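Local coordinates for protein beta-hexosaminidase Amuc_2018 (Akkermansia muciniphila, PDB 6JEB) that hydrolyses terminal non-reducing N-acetylglucosamine and N-acetylgalactosamine residues from beta-linked glycans, including terminally unbranched N-glycans and chitobiose, at residues F306-N311 and E319-W324. Sequence-based numbering, arbitrary orientation.
Sequences FWYEGN and ETVYAW. With ACM (acetamide), chain C.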
loop_
_atom_site.group_PDB
_atom_site.type_symbol
_atom_site.label_atom_id
_atom_site.label_comp_id
_atom_site.label_asym_id
_atom_site.label_seq_id
_atom_site.Cartn_x
_atom_site.Cartn_y
_atom_site.Cartn_z
ATOM N N PHE A 306 1.322 2.056 11.972
ATOM C CA PHE A 306 2.774 2.157 12.073
ATOM C C PHE A 306 3.432 1.023 11.302
ATOM O O PHE A 306 2.884 -0.078 11.213
ATOM C CB PHE A 306 3.249 2.028 13.528
ATOM C CG PHE A 306 2.513 2.914 14.491
ATOM C CD1 PHE A 306 1.315 2.495 15.064
ATOM C CD2 PHE A 306 3.029 4.153 14.849
ATOM C CE1 PHE A 306 0.635 3.307 15.958
ATOM C CE2 PHE A 306 2.349 4.966 15.743
ATOM C CZ PHE A 306 1.154 4.538 16.299
ATOM N N TRP A 307 4.638 1.285 10.783
ATOM C CA TRP A 307 5.532 0.196 10.395
ATOM C C TRP A 307 6.021 -0.490 11.664
ATOM O O TRP A 307 6.572 0.168 12.553
ATOM C CB TRP A 307 6.734 0.727 9.605
ATOM C CG TRP A 307 6.385 1.433 8.322
ATOM C CD1 TRP A 307 6.523 2.769 8.060
ATOM C CD2 TRP A 307 5.842 0.845 7.128
ATOM N NE1 TRP A 307 6.093 3.053 6.782
ATOM C CE2 TRP A 307 5.670 1.887 6.188
ATOM C CE3 TRP A 307 5.496 -0.461 6.759
ATOM C CZ2 TRP A 307 5.165 1.666 4.910
ATOM C CZ3 TRP A 307 4.990 -0.683 5.483
ATOM C CH2 TRP A 307 4.830 0.378 4.574
ATOM N N TYR A 308 5.816 -1.802 11.765
ATOM C CA TYR A 308 6.260 -2.529 12.950
ATOM C C TYR A 308 7.781 -2.608 12.980
ATOM O O TYR A 308 8.406 -3.048 12.011
ATOM C CB TYR A 308 5.683 -3.942 12.932
ATOM C CG TYR A 308 5.984 -4.719 14.188
ATOM C CD1 TYR A 308 5.585 -4.245 15.431
ATOM C CD2 TYR A 308 6.661 -5.931 14.134
ATOM C CE1 TYR A 308 5.851 -4.963 16.598
ATOM C CE2 TYR A 308 6.938 -6.656 15.295
ATOM C CZ TYR A 308 6.528 -6.164 16.521
ATOM O OH TYR A 308 6.786 -6.867 17.679
ATOM N N GLU A 309 8.383 -2.191 14.097
ATOM C CA GLU A 309 9.838 -2.148 14.212
ATOM C C GLU A 309 10.394 -3.158 15.213
ATOM O O GLU A 309 11.546 -3.035 15.637
ATOM C CB GLU A 309 10.339 -0.725 14.488
ATOM C CG GLU A 309 10.243 0.183 13.258
ATOM C CD GLU A 309 11.209 -0.223 12.154
ATOM O OE1 GLU A 309 12.311 0.348 12.076
ATOM O OE2 GLU A 309 10.876 -1.125 11.359
ATOM N N GLY A 310 9.603 -4.163 15.584
ATOM C CA GLY A 310 10.107 -5.272 16.364
ATOM C C GLY A 310 10.030 -5.114 17.868
ATOM O O GLY A 310 10.435 -6.035 18.587
ATOM N N ASN A 311 9.535 -3.987 18.370
ATOM C CA ASN A 311 9.369 -3.767 19.806
ATOM C C ASN A 311 7.890 -3.478 20.042
ATOM O O ASN A 311 7.453 -2.326 19.985
ATOM C CB ASN A 311 10.246 -2.623 20.310
ATOM C CG ASN A 311 10.136 -2.435 21.816
ATOM O OD1 ASN A 311 9.521 -3.250 22.507
ATOM N ND2 ASN A 311 10.726 -1.365 22.332
ATOM N N GLU A 319 -4.009 -0.881 18.267
ATOM C CA GLU A 319 -3.448 -0.233 17.091
ATOM C C GLU A 319 -3.013 -1.280 16.066
ATOM O O GLU A 319 -2.795 -2.450 16.389
ATOM C CB GLU A 319 -2.266 0.668 17.480
ATOM C CG GLU A 319 -2.685 1.902 18.291
ATOM C CD GLU A 319 -1.515 2.730 18.837
ATOM O OE1 GLU A 319 -0.389 2.201 18.961
ATOM O OE2 GLU A 319 -1.731 3.925 19.145
ATOM N N THR A 320 -2.903 -0.844 14.814
ATOM C CA THR A 320 -2.488 -1.696 13.705
ATOM C C THR A 320 -1.054 -1.375 13.299
ATOM O O THR A 320 -0.689 -0.200 13.143
ATOM C CB THR A 320 -3.426 -1.519 12.504
ATOM O OG1 THR A 320 -4.718 -2.032 12.839
ATOM C CG2 THR A 320 -2.902 -2.268 11.283
ATOM N N VAL A 321 -0.252 -2.426 13.115
ATOM C CA VAL A 321 1.125 -2.305 12.660
ATOM C C VAL A 321 1.322 -3.173 11.424
ATOM O O VAL A 321 0.598 -4.152 11.207
ATOM C CB VAL A 321 2.136 -2.676 13.769
ATOM C CG1 VAL A 321 1.946 -1.778 14.999
ATOM C CG2 VAL A 321 2.023 -4.150 14.143
ATOM N N TYR A 322 2.308 -2.803 10.604
ATOM C CA TYR A 322 2.643 -3.518 9.375
ATOM C C TYR A 322 3.944 -4.280 9.591
ATOM O O TYR A 322 4.993 -3.667 9.821
ATOM C CB TYR A 322 2.859 -2.544 8.217
ATOM C CG TYR A 322 1.647 -1.794 7.720
ATOM C CD1 TYR A 322 1.034 -0.809 8.489
ATOM C CD2 TYR A 322 1.150 -2.026 6.445
ATOM C CE1 TYR A 322 -0.062 -0.104 8.004
ATOM C CE2 TYR A 322 0.066 -1.319 5.955
ATOM C CZ TYR A 322 -0.531 -0.359 6.733
ATOM O OH TYR A 322 -1.604 0.331 6.222
ATOM N N ALA A 323 3.887 -5.606 9.481
ATOM C CA ALA A 323 5.096 -6.419 9.542
ATOM C C ALA A 323 5.812 -6.350 8.202
ATOM O O ALA A 323 5.208 -6.599 7.156
ATOM C CB ALA A 323 4.736 -7.871 9.864
ATOM N N TRP A 324 7.090 -5.993 8.226
ATOM C CA TRP A 324 7.836 -5.841 6.981
ATOM C C TRP A 324 9.258 -6.377 7.021
ATOM O O TRP A 324 9.754 -6.818 5.979
ATOM C CB TRP A 324 7.875 -4.368 6.548
ATOM C CG TRP A 324 8.707 -3.461 7.426
ATOM C CD1 TRP A 324 8.317 -2.854 8.589
ATOM C CD2 TRP A 324 10.055 -3.031 7.182
ATOM N NE1 TRP A 324 9.344 -2.080 9.084
ATOM C CE2 TRP A 324 10.420 -2.173 8.240
ATOM C CE3 TRP A 324 10.994 -3.300 6.177
ATOM C CZ2 TRP A 324 11.677 -1.569 8.313
ATOM C CZ3 TRP A 324 12.237 -2.699 6.251
ATOM C CH2 TRP A 324 12.569 -1.846 7.314
HETATM C C1 ACM C . 10.376 0.473 5.360
HETATM O O ACM C . 10.676 -0.364 4.570
HETATM N N ACM C . 11.313 1.517 5.631
HETATM C C2 ACM C . 9.054 0.490 6.107
HETATM O O HOH W 1 8.600 -5.472 10.742
#
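Two tryptophans meet through different chi1 rotamers. Trp307 has CG anti to its carbonyl carbon (chi1 -61°), whereas Trp324 holds CG between backbone N and carbonyl carbon (chi1 69°), which brings its pyrrole ring beside Trp307 CB. The edge of the Trp307 six-membered ring is thereby turned toward the face of the Trp324 five-membered ring, the planes 75° apart in an edge-to-face pair. The methyl carbon C2 of acetamide sits in the angle between them, over the centre of a face of each indole and 3.4 Å from Trp307 CD2. Broad, flat indoles suit a pocket for an acetamido group, and Trp324 is known to bind substrate. Tyr322 completes the aromatic cluster, its CB 3.7 Å from Trp307 CE3. Glu309, its chain bent at chi2, brings its carboxylate almost coplanar with the Trp324 ring; Trp324 NE1 donates to Glu309 OE2 at 2.9 Å, a weak bond, the N-H pointing well off the acceptor. Glu309 OE1 forms a salt bridge with Arg325 and accepts a hydrogen bond from Glu258 N, so this one acidic side chain ties Trp324 to the backbone of catalytic Glu258.

Strands 303-307 and 320-323 are parallel neighbours in the TIM barrel of family 20, and the pocket residues stand at their C-terminal ends, where such barrels carry their active sites. Tyr322 N donates to Phe306 O at 2.9 Å, and Tyr308 N to Tyr322 O at 2.8 Å. Beyond the paired residues, a water bridges Tyr308 O and Trp324 N. On the face that carries Phe306, opposite Trp307 and Tyr322, compact, branched Val321 packs CG2 against the flank of Tyr308, 3.8 Å from CD1. Just before strand 320-323, Glu319 OE1, bonded to His316 N, lies 3.4 Å from Phe306 CE1.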